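Local atomic coordinates of extracellular invertase (Aspergillus kawachii, PDB entry 5XH8), a protein that probably hydrolyses sucrose and, as a family 32 beta-fructofuranosidase with high transfructosylation activity, transfers fructosyl units to build fructooligosaccharides such as 1-kestose. Residues 383-397 with 524-536. Numbering follows the deposited sequence.
Sequences NVVDNALARESGASW and LRLFDVLNGGEQA
Phe527 drives its edge into the face of Trp397: CZ sits over the centre of the indole, 3.6 Å from CE2 of Trp397, and the planes stand at 87°, a T-shaped pair. Ala395 CB lies on the opposite face of the indole. Val384 CG1 packs on Phe527 CB, and Ala390 comes in beside CD1 of the same phenyl ring.

Arg525 grips Glu392 end-on, NH1 at 2.9 Å and NH2 at 3.1 Å from the single oxygen OE2 of Glu392, both from the same face of the carboxylate. The glutamate gets there on an extended chain, CG anti to the backbone N (chi1 -176°). NH1 of Arg525 also donates to Leu389 O, 2.8 Å away, on a carbonyl lone pair, while Leu389 CD2 covers one face of the guanidinium. NH2 has a second acidic partner in Glu496, so two carboxylates probably balance the arginine's charge, and the bonds to Glu392 and Leu389 O fix the turn of the guanidinium.

These bonds lie at the seam between the family 32 beta-propeller and its C-terminal beta-sandwich: residues 383-397 begin on the end of the long propeller strand 366-385 and run on through the short helix 388-391, whereas residues 524-536 lead into a sandwich hairpin closed by a type I' turn from Asn531 to Glu534.

Backbone bonds join the two where Val384 and Val529 form a single beta bridge. Val385 N reaches Asp528 O at 2.7 Å, almost straight (178°), and Leu530 N donates to Asn383 O at 2.8 Å.

Next to this bridge, Asn387 works both ends of its amide. OD1 caps the helix 388-391 by accepting from Ala390 N, while ND2 makes a weak bond to Asp528 OD2, 2.9 Å away; the other oxygen of that carboxylate is salt-bridged to Arg469.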
ATOM      1  N   ASN A 383      41.014 -35.844  -6.043  1.00 48.93           N
ATOM      2  CA  ASN A 383      41.840 -36.911  -5.463  1.00 47.70           C
ATOM      3  C   ASN A 383      41.464 -37.264  -4.025  1.00 47.89           C
ATOM      4  O   ASN A 383      42.313 -37.639  -3.220  1.00 50.25           O
ATOM      5  CB  ASN A 383      43.336 -36.549  -5.545  1.00 46.57           C
ATOM      6  CG  ASN A 383      43.787 -36.191  -6.955  1.00 47.06           C
ATOM      7  OD1 ASN A 383      43.260 -36.684  -7.950  1.00 49.62           O
ATOM      8  ND2 ASN A 383      44.785 -35.336  -7.040  1.00 48.57           N
ATOM      9  N   VAL A 384      40.179 -37.165  -3.723  1.00 49.06           N
ATOM     10  CA  VAL A 384      39.646 -37.519  -2.416  1.00 48.83           C
ATOM     11  C   VAL A 384      39.350 -39.008  -2.445  1.00 51.40           C
ATOM     12  O   VAL A 384      38.820 -39.513  -3.435  1.00 45.90           O
ATOM     13  CB  VAL A 384      38.346 -36.724  -2.114  1.00 47.36           C
ATOM     14  CG1 VAL A 384      37.595 -37.273  -0.895  1.00 45.88           C
ATOM     15  CG2 VAL A 384      38.683 -35.245  -1.944  1.00 48.45           C
ATOM     16  N   VAL A 385      39.643 -39.682  -1.335  1.00 52.43           N
ATOM     17  CA  VAL A 385      39.438 -41.112  -1.215  1.00 55.14           C
ATOM     18  C   VAL A 385      37.946 -41.378  -1.102  1.00 56.21           C
ATOM     19  O   VAL A 385      37.260 -40.767  -0.280  1.00 57.73           O
ATOM     20  CB  VAL A 385      40.174 -41.707   0.009  1.00 54.36           C
ATOM     21  CG1 VAL A 385      39.790 -43.175   0.241  1.00 53.14           C
ATOM     22  CG2 VAL A 385      41.676 -41.552  -0.162  1.00 52.75           C
ATOM     23  N   ASP A 386      37.474 -42.310  -1.932  1.00 53.20           N
ATOM     24  CA  ASP A 386      36.072 -42.635  -2.038  1.00 51.55           C
ATOM     25  C   ASP A 386      35.660 -43.534  -0.879  1.00 53.05           C
ATOM     26  O   ASP A 386      35.487 -44.734  -1.046  1.00 58.28           O
ATOM     27  CB  ASP A 386      35.804 -43.301  -3.395  1.00 51.29           C
ATOM     28  CG  ASP A 386      34.324 -43.432  -3.713  1.00 50.72           C
ATOM     29  OD1 ASP A 386      33.483 -43.444  -2.794  1.00 49.61           O
ATOM     30  OD2 ASP A 386      33.991 -43.511  -4.907  1.00 54.42           O
ATOM     31  N   ASN A 387      35.483 -42.932   0.292  1.00 53.06           N
ATOM     32  CA  ASN A 387      35.054 -43.645   1.497  1.00 52.12           C
ATOM     33  C   ASN A 387      33.788 -42.982   2.049  1.00 51.67           C
ATOM     34  O   ASN A 387      33.196 -42.138   1.376  1.00 53.00           O
ATOM     35  CB  ASN A 387      36.198 -43.703   2.535  1.00 54.76           C
ATOM     36  CG  ASN A 387      36.737 -42.330   2.916  1.00 56.88           C
ATOM     37  OD1 ASN A 387      36.071 -41.309   2.746  1.00 53.25           O
ATOM     38  ND2 ASN A 387      37.968 -42.305   3.422  1.00 58.71           N
ATOM     39  N   ALA A 388      33.358 -43.401   3.241  1.00 49.11           N
ATOM     40  CA  ALA A 388      32.195 -42.842   3.921  1.00 49.67           C
ATOM     41  C   ALA A 388      32.281 -41.308   4.079  1.00 52.18           C
ATOM     42  O   ALA A 388      31.306 -40.590   3.823  1.00 51.47           O
ATOM     43  CB  ALA A 388      32.039 -43.496   5.287  1.00 47.21           C
ATOM     44  N   LEU A 389      33.457 -40.827   4.475  1.00 51.78           N
ATOM     45  CA  LEU A 389      33.677 -39.397   4.717  1.00 51.21           C
ATOM     46  C   LEU A 389      33.312 -38.571   3.493  1.00 50.27           C
ATOM     47  O   LEU A 389      32.602 -37.570   3.611  1.00 51.25           O
ATOM     48  CB  LEU A 389      35.126 -39.111   5.105  1.00 48.97           C
ATOM     49  CG  LEU A 389      35.646 -39.739   6.398  1.00 49.29           C
ATOM     50  CD1 LEU A 389      37.126 -39.429   6.527  1.00 49.79           C
ATOM     51  CD2 LEU A 389      34.892 -39.264   7.625  1.00 49.04           C
ATOM     52  N   ALA A 390      33.788 -39.004   2.330  1.00 45.87           N
ATOM     53  CA  ALA A 390      33.523 -38.304   1.077  1.00 47.22           C
ATOM     54  C   ALA A 390      32.075 -38.431   0.595  1.00 47.23           C
ATOM     55  O   ALA A 390      31.568 -37.521  -0.056  1.00 43.77           O
ATOM     56  CB  ALA A 390      34.474 -38.780  -0.009  1.00 46.64           C
ATOM     57  N   ARG A 391      31.427 -39.553   0.916  1.00 48.44           N
ATOM     58  CA  ARG A 391      30.102 -39.905   0.373  1.00 47.11           C
ATOM     59  C   ARG A 391      28.930 -39.494   1.261  1.00 44.97           C
ATOM     60  O   ARG A 391      27.788 -39.689   0.867  1.00 44.19           O
ATOM     61  CB  ARG A 391      30.009 -41.432   0.113  1.00 47.24           C
ATOM     62  CG  ARG A 391      30.839 -41.935  -1.053  1.00 45.79           C
ATOM     63  CD  ARG A 391      30.144 -41.711  -2.385  1.00 46.54           C
ATOM     64  NE  ARG A 391      31.024 -42.055  -3.499  1.00 47.79           N
ATOM     65  CZ  ARG A 391      30.696 -41.958  -4.784  1.00 50.31           C
ATOM     66  NH1 ARG A 391      29.501 -41.506  -5.145  1.00 51.56           N
ATOM     67  NH2 ARG A 391      31.573 -42.300  -5.724  1.00 50.53           N
ATOM     68  N   GLU A 392      29.188 -38.939   2.444  1.00 44.34           N
ATOM     69  CA  GLU A 392      28.110 -38.574   3.357  1.00 44.89           C
ATOM     70  C   GLU A 392      27.177 -37.599   2.639  1.00 45.96           C
ATOM     71  O   GLU A 392      27.641 -36.738   1.890  1.00 44.93           O
ATOM     72  CB  GLU A 392      28.685 -37.942   4.621  1.00 48.71           C
ATOM     73  CG  GLU A 392      27.662 -37.607   5.687  1.00 48.85           C
ATOM     74  CD  GLU A 392      28.306 -37.236   7.006  1.00 52.03           C
ATOM     75  OE1 GLU A 392      27.681 -36.491   7.783  1.00 57.26           O
ATOM     76  OE2 GLU A 392      29.443 -37.675   7.279  1.00 54.11           O
ATOM     77  N   SER A 393      25.872 -37.790   2.808  1.00 44.64           N
ATOM     78  CA  SER A 393      24.873 -36.956   2.141  1.00 46.05           C
ATOM     79  C   SER A 393      24.309 -35.944   3.155  1.00 41.64           C
ATOM     80  O   SER A 393      24.550 -36.046   4.352  1.00 42.12           O
ATOM     81  CB  SER A 393      23.765 -37.832   1.579  1.00 45.93           C
ATOM     82  OG  SER A 393      23.107 -38.465   2.648  1.00 49.02           O
ATOM     83  N   GLY A 394      23.562 -34.966   2.667  1.00 41.90           N
ATOM     84  CA  GLY A 394      23.031 -33.909   3.529  1.00 40.03           C
ATOM     85  C   GLY A 394      24.149 -33.084   4.139  1.00 37.17           C
ATOM     86  O   GLY A 394      24.052 -32.668   5.290  1.00 39.49           O
ATOM     87  N   ALA A 395      25.203 -32.860   3.352  1.00 35.42           N
ATOM     88  CA  ALA A 395      26.407 -32.197   3.811  1.00 37.30           C
ATOM     89  C   ALA A 395      26.693 -31.004   2.905  1.00 35.76           C
ATOM     90  O   ALA A 395      25.813 -30.567   2.167  1.00 35.34           O
ATOM     91  CB  ALA A 395      27.563 -33.190   3.831  1.00 39.88           C
ATOM     92  N   SER A 396      27.920 -30.490   2.946  1.00 36.33           N
ATOM     93  CA  SER A 396      28.299 -29.253   2.229  1.00 35.99           C
ATOM     94  C   SER A 396      29.097 -29.466   0.978  1.00 35.82           C
ATOM     95  O   SER A 396      29.781 -28.546   0.510  1.00 35.92           O
ATOM     96  CB  SER A 396      29.091 -28.350   3.174  1.00 35.25           C
ATOM     97  OG  SER A 396      28.404 -28.266   4.405  1.00 35.63           O
ATOM     98  N   TRP A 397      28.998 -30.667   0.412  1.00 36.46           N
ATOM     99  CA  TRP A 397      29.722 -30.998  -0.807  1.00 38.14           C
ATOM    100  C   TRP A 397      28.982 -32.099  -1.554  1.00 40.10           C
ATOM    101  O   TRP A 397      28.094 -32.744  -0.996  1.00 38.97           O
ATOM    102  CB  TRP A 397      31.136 -31.465  -0.454  1.00 37.91           C
ATOM    103  CG  TRP A 397      31.125 -32.638   0.486  1.00 39.43           C
ATOM    104  CD1 TRP A 397      31.081 -33.970   0.139  1.00 38.56           C
ATOM    105  CD2 TRP A 397      31.118 -32.597   1.925  1.00 39.16           C
ATOM    106  NE1 TRP A 397      31.063 -34.749   1.268  1.00 38.27           N
ATOM    107  CE2 TRP A 397      31.089 -33.943   2.378  1.00 38.33           C
ATOM    108  CE3 TRP A 397      31.180 -31.564   2.875  1.00 37.62           C
ATOM    109  CZ2 TRP A 397      31.090 -34.284   3.743  1.00 38.02           C
ATOM    110  CZ3 TRP A 397      31.154 -31.898   4.235  1.00 36.99           C
ATOM    111  CH2 TRP A 397      31.116 -33.255   4.655  1.00 39.29           C
ATOM    112  N   LEU A 524      34.329 -28.368   9.956  1.00 35.87           N
ATOM    113  CA  LEU A 524      35.189 -28.472   8.787  1.00 38.44           C
ATOM    114  C   LEU A 524      35.680 -29.922   8.680  1.00 40.67           C
ATOM    115  O   LEU A 524      36.354 -30.393   9.582  1.00 39.05           O
ATOM    116  CB  LEU A 524      36.388 -27.537   8.917  1.00 37.36           C
ATOM    117  CG  LEU A 524      37.426 -27.655   7.794  1.00 38.87           C
ATOM    118  CD1 LEU A 524      36.845 -27.264   6.436  1.00 39.06           C
ATOM    119  CD2 LEU A 524      38.641 -26.815   8.130  1.00 39.83           C
ATOM    120  N   ARG A 525      35.313 -30.615   7.602  1.00 40.80           N
ATOM    121  CA  ARG A 525      35.807 -31.963   7.345  1.00 40.51           C
ATOM    122  C   ARG A 525      37.078 -31.877   6.525  1.00 40.04           C
ATOM    123  O   ARG A 525      37.127 -31.196   5.499  1.00 38.64           O
ATOM    124  CB  ARG A 525      34.796 -32.819   6.595  1.00 39.75           C
ATOM    125  CG  ARG A 525      35.379 -34.154   6.109  1.00 39.46           C
ATOM    126  CD  ARG A 525      34.312 -35.193   5.882  1.00 37.73           C
ATOM    127  NE  ARG A 525      33.663 -35.519   7.139  1.00 36.40           N
ATOM    128  CZ  ARG A 525      32.522 -36.182   7.255  1.00 36.63           C
ATOM    129  NH1 ARG A 525      31.875 -36.649   6.188  1.00 40.28           N
ATOM    130  NH2 ARG A 525      32.025 -36.394   8.462  1.00 36.25           N
ATOM    131  N   LEU A 526      38.099 -32.576   7.009  1.00 41.59           N
ATOM    132  CA  LEU A 526      39.345 -32.819   6.287  1.00 40.79           C
ATOM    133  C   LEU A 526      39.199 -34.251   5.770  1.00 42.55           C
ATOM    134  O   LEU A 526      39.086 -35.193   6.563  1.00 39.09           O
ATOM    135  CB  LEU A 526      40.539 -32.686   7.253  1.00 41.01           C
ATOM    136  CG  LEU A 526      40.695 -31.277   7.863  1.00 40.52           C
ATOM    137  CD1 LEU A 526      41.784 -31.201   8.931  1.00 39.63           C
ATOM    138  CD2 LEU A 526      40.970 -30.262   6.756  1.00 39.24           C
ATOM    139  N   PHE A 527      39.127 -34.396   4.448  1.00 42.52           N
ATOM    140  CA  PHE A 527      38.865 -35.701   3.837  1.00 46.76           C
ATOM    141  C   PHE A 527      40.161 -36.516   3.746  1.00 49.19           C
ATOM    142  O   PHE A 527      41.267 -35.988   3.944  1.00 46.58           O
ATOM    143  CB  PHE A 527      38.308 -35.539   2.426  1.00 45.75           C
ATOM    144  CG  PHE A 527      37.017 -34.782   2.358  1.00 48.38           C
ATOM    145  CD1 PHE A 527      35.799 -35.433   2.548  1.00 47.94           C
ATOM    146  CD2 PHE A 527      37.013 -33.418   2.067  1.00 48.54           C
ATOM    147  CE1 PHE A 527      34.605 -34.732   2.467  1.00 50.41           C
ATOM    148  CE2 PHE A 527      35.817 -32.712   1.990  1.00 48.06           C
ATOM    149  CZ  PHE A 527      34.616 -33.369   2.187  1.00 46.73           C
ATOM    150  N   ASP A 528      40.019 -37.799   3.420  1.00 49.00           N
ATOM    151  CA  ASP A 528      41.188 -38.619   3.064  1.00 47.42           C
ATOM    152  C   ASP A 528      41.499 -38.341   1.609  1.00 45.87           C
ATOM    153  O   ASP A 528      40.596 -38.352   0.774  1.00 49.03           O
ATOM    154  CB  ASP A 528      40.915 -40.098   3.348  1.00 45.07           C
ATOM    155  CG  ASP A 528      40.751 -40.368   4.827  1.00 41.16           C
ATOM    156  OD1 ASP A 528      41.586 -39.890   5.616  1.00 41.68           O
ATOM    157  OD2 ASP A 528      39.790 -41.044   5.217  1.00 43.26           O
ATOM    158  N   VAL A 529      42.768 -38.061   1.326  1.00 47.08           N
ATOM    159  CA  VAL A 529      43.230 -37.606   0.026  1.00 51.92           C
ATOM    160  C   VAL A 529      44.399 -38.494  -0.454  1.00 56.21           C
ATOM    161  O   VAL A 529      45.119 -39.062   0.361  1.00 54.04           O
ATOM    162  CB  VAL A 529      43.642 -36.120   0.132  1.00 55.93           C
ATOM    163  CG1 VAL A 529      44.200 -35.588  -1.176  1.00 59.25           C
ATOM    164  CG2 VAL A 529      42.432 -35.280   0.546  1.00 57.97           C
ATOM    165  N   LEU A 530      44.575 -38.590  -1.773  1.00 57.67           N
ATOM    166  CA  LEU A 530      45.593 -39.435  -2.395  1.00 61.94           C
ATOM    167  C   LEU A 530      46.524 -38.598  -3.279  1.00 63.03           C
ATOM    168  O   LEU A 530      46.072 -37.973  -4.230  1.00 62.60           O
ATOM    169  CB  LEU A 530      44.901 -40.507  -3.237  1.00 64.79           C
ATOM    170  CG  LEU A 530      45.735 -41.735  -3.596  1.00 69.36           C
ATOM    171  CD1 LEU A 530      45.703 -42.729  -2.435  1.00 69.50           C
ATOM    172  CD2 LEU A 530      45.236 -42.367  -4.893  1.00 66.80           C
ATOM    173  N   ASN A 531      47.816 -38.579  -2.954  1.00 67.19           N
ATOM    174  CA  ASN A 531      48.828 -37.869  -3.752  1.00 70.87           C
ATOM    175  C   ASN A 531      50.129 -38.649  -3.751  1.00 74.00           C
ATOM    176  O   ASN A 531      50.587 -39.084  -2.695  1.00 73.58           O
ATOM    177  CB  ASN A 531      49.081 -36.476  -3.192  1.00 73.54           C
ATOM    178  CG  ASN A 531      48.071 -35.460  -3.688  1.00 77.75           C
ATOM    179  OD1 ASN A 531      48.274 -34.827  -4.722  1.00 81.04           O
ATOM    180  ND2 ASN A 531      46.983 -35.292  -2.948  1.00 75.02           N
ATOM    181  N   GLY A 532      50.724 -38.809  -4.936  1.00 79.67           N
ATOM    182  CA  GLY A 532      51.884 -39.686  -5.132  1.00 80.54           C
ATOM    183  C   GLY A 532      51.631 -41.110  -4.658  1.00 80.90           C
ATOM    184  O   GLY A 532      52.526 -41.744  -4.102  1.00 80.68           O
ATOM    185  N   GLY A 533      50.400 -41.592  -4.850  1.00 80.14           N
ATOM    186  CA  GLY A 533      49.968 -42.901  -4.366  1.00 76.43           C
ATOM    187  C   GLY A 533      50.001 -43.139  -2.862  1.00 75.46           C
ATOM    188  O   GLY A 533      49.989 -44.290  -2.434  1.00 74.99           O
ATOM    189  N   GLU A 534      50.040 -42.076  -2.059  1.00 74.87           N
ATOM    190  CA  GLU A 534      49.980 -42.189  -0.602  1.00 72.66           C
ATOM    191  C   GLU A 534      48.685 -41.535  -0.136  1.00 68.70           C
ATOM    192  O   GLU A 534      48.382 -40.408  -0.536  1.00 61.51           O
ATOM    193  CB  GLU A 534      51.161 -41.486   0.059  1.00 79.07           C
ATOM    194  CG  GLU A 534      52.538 -41.883  -0.452  1.00 85.00           C
ATOM    195  CD  GLU A 534      53.643 -41.059   0.196  1.00 90.73           C
ATOM    196  OE1 GLU A 534      53.811 -41.157   1.433  1.00 91.80           O
ATOM    197  OE2 GLU A 534      54.340 -40.308  -0.528  1.00 93.73           O
ATOM    198  N   GLN A 535      47.932 -42.263   0.688  1.00 64.75           N
ATOM    199  CA  GLN A 535      46.707 -41.773   1.304  1.00 63.28           C
ATOM    200  C   GLN A 535      47.025 -41.035   2.602  1.00 64.89           C
ATOM    201  O   GLN A 535      47.655 -41.610   3.499  1.00 61.51           O
ATOM    202  CB  GLN A 535      45.745 -42.925   1.616  1.00 62.58           C
ATOM    203  CG  GLN A 535      44.533 -42.502   2.438  1.00 64.59           C
ATOM    204  CD  GLN A 535      43.503 -43.595   2.602  1.00 66.77           C
ATOM    205  OE1 GLN A 535      43.254 -44.374   1.681  1.00 70.53           O
ATOM    206  NE2 GLN A 535      42.887 -43.654   3.779  1.00 64.01           N
ATOM    207  N   ALA A 536      46.542 -39.793   2.719  1.00 57.37           N
ATOM    208  CA  ALA A 536      46.730 -38.982   3.924  1.00 53.16           C
ATOM    209  C   ALA A 536      45.445 -38.232   4.317  1.00 52.80           C
ATOM    210  O   ALA A 536      44.541 -38.045   3.507  1.00 50.54           O
ATOM    211  CB  ALA A 536      47.868 -37.990   3.710  1.00 48.60           C
TER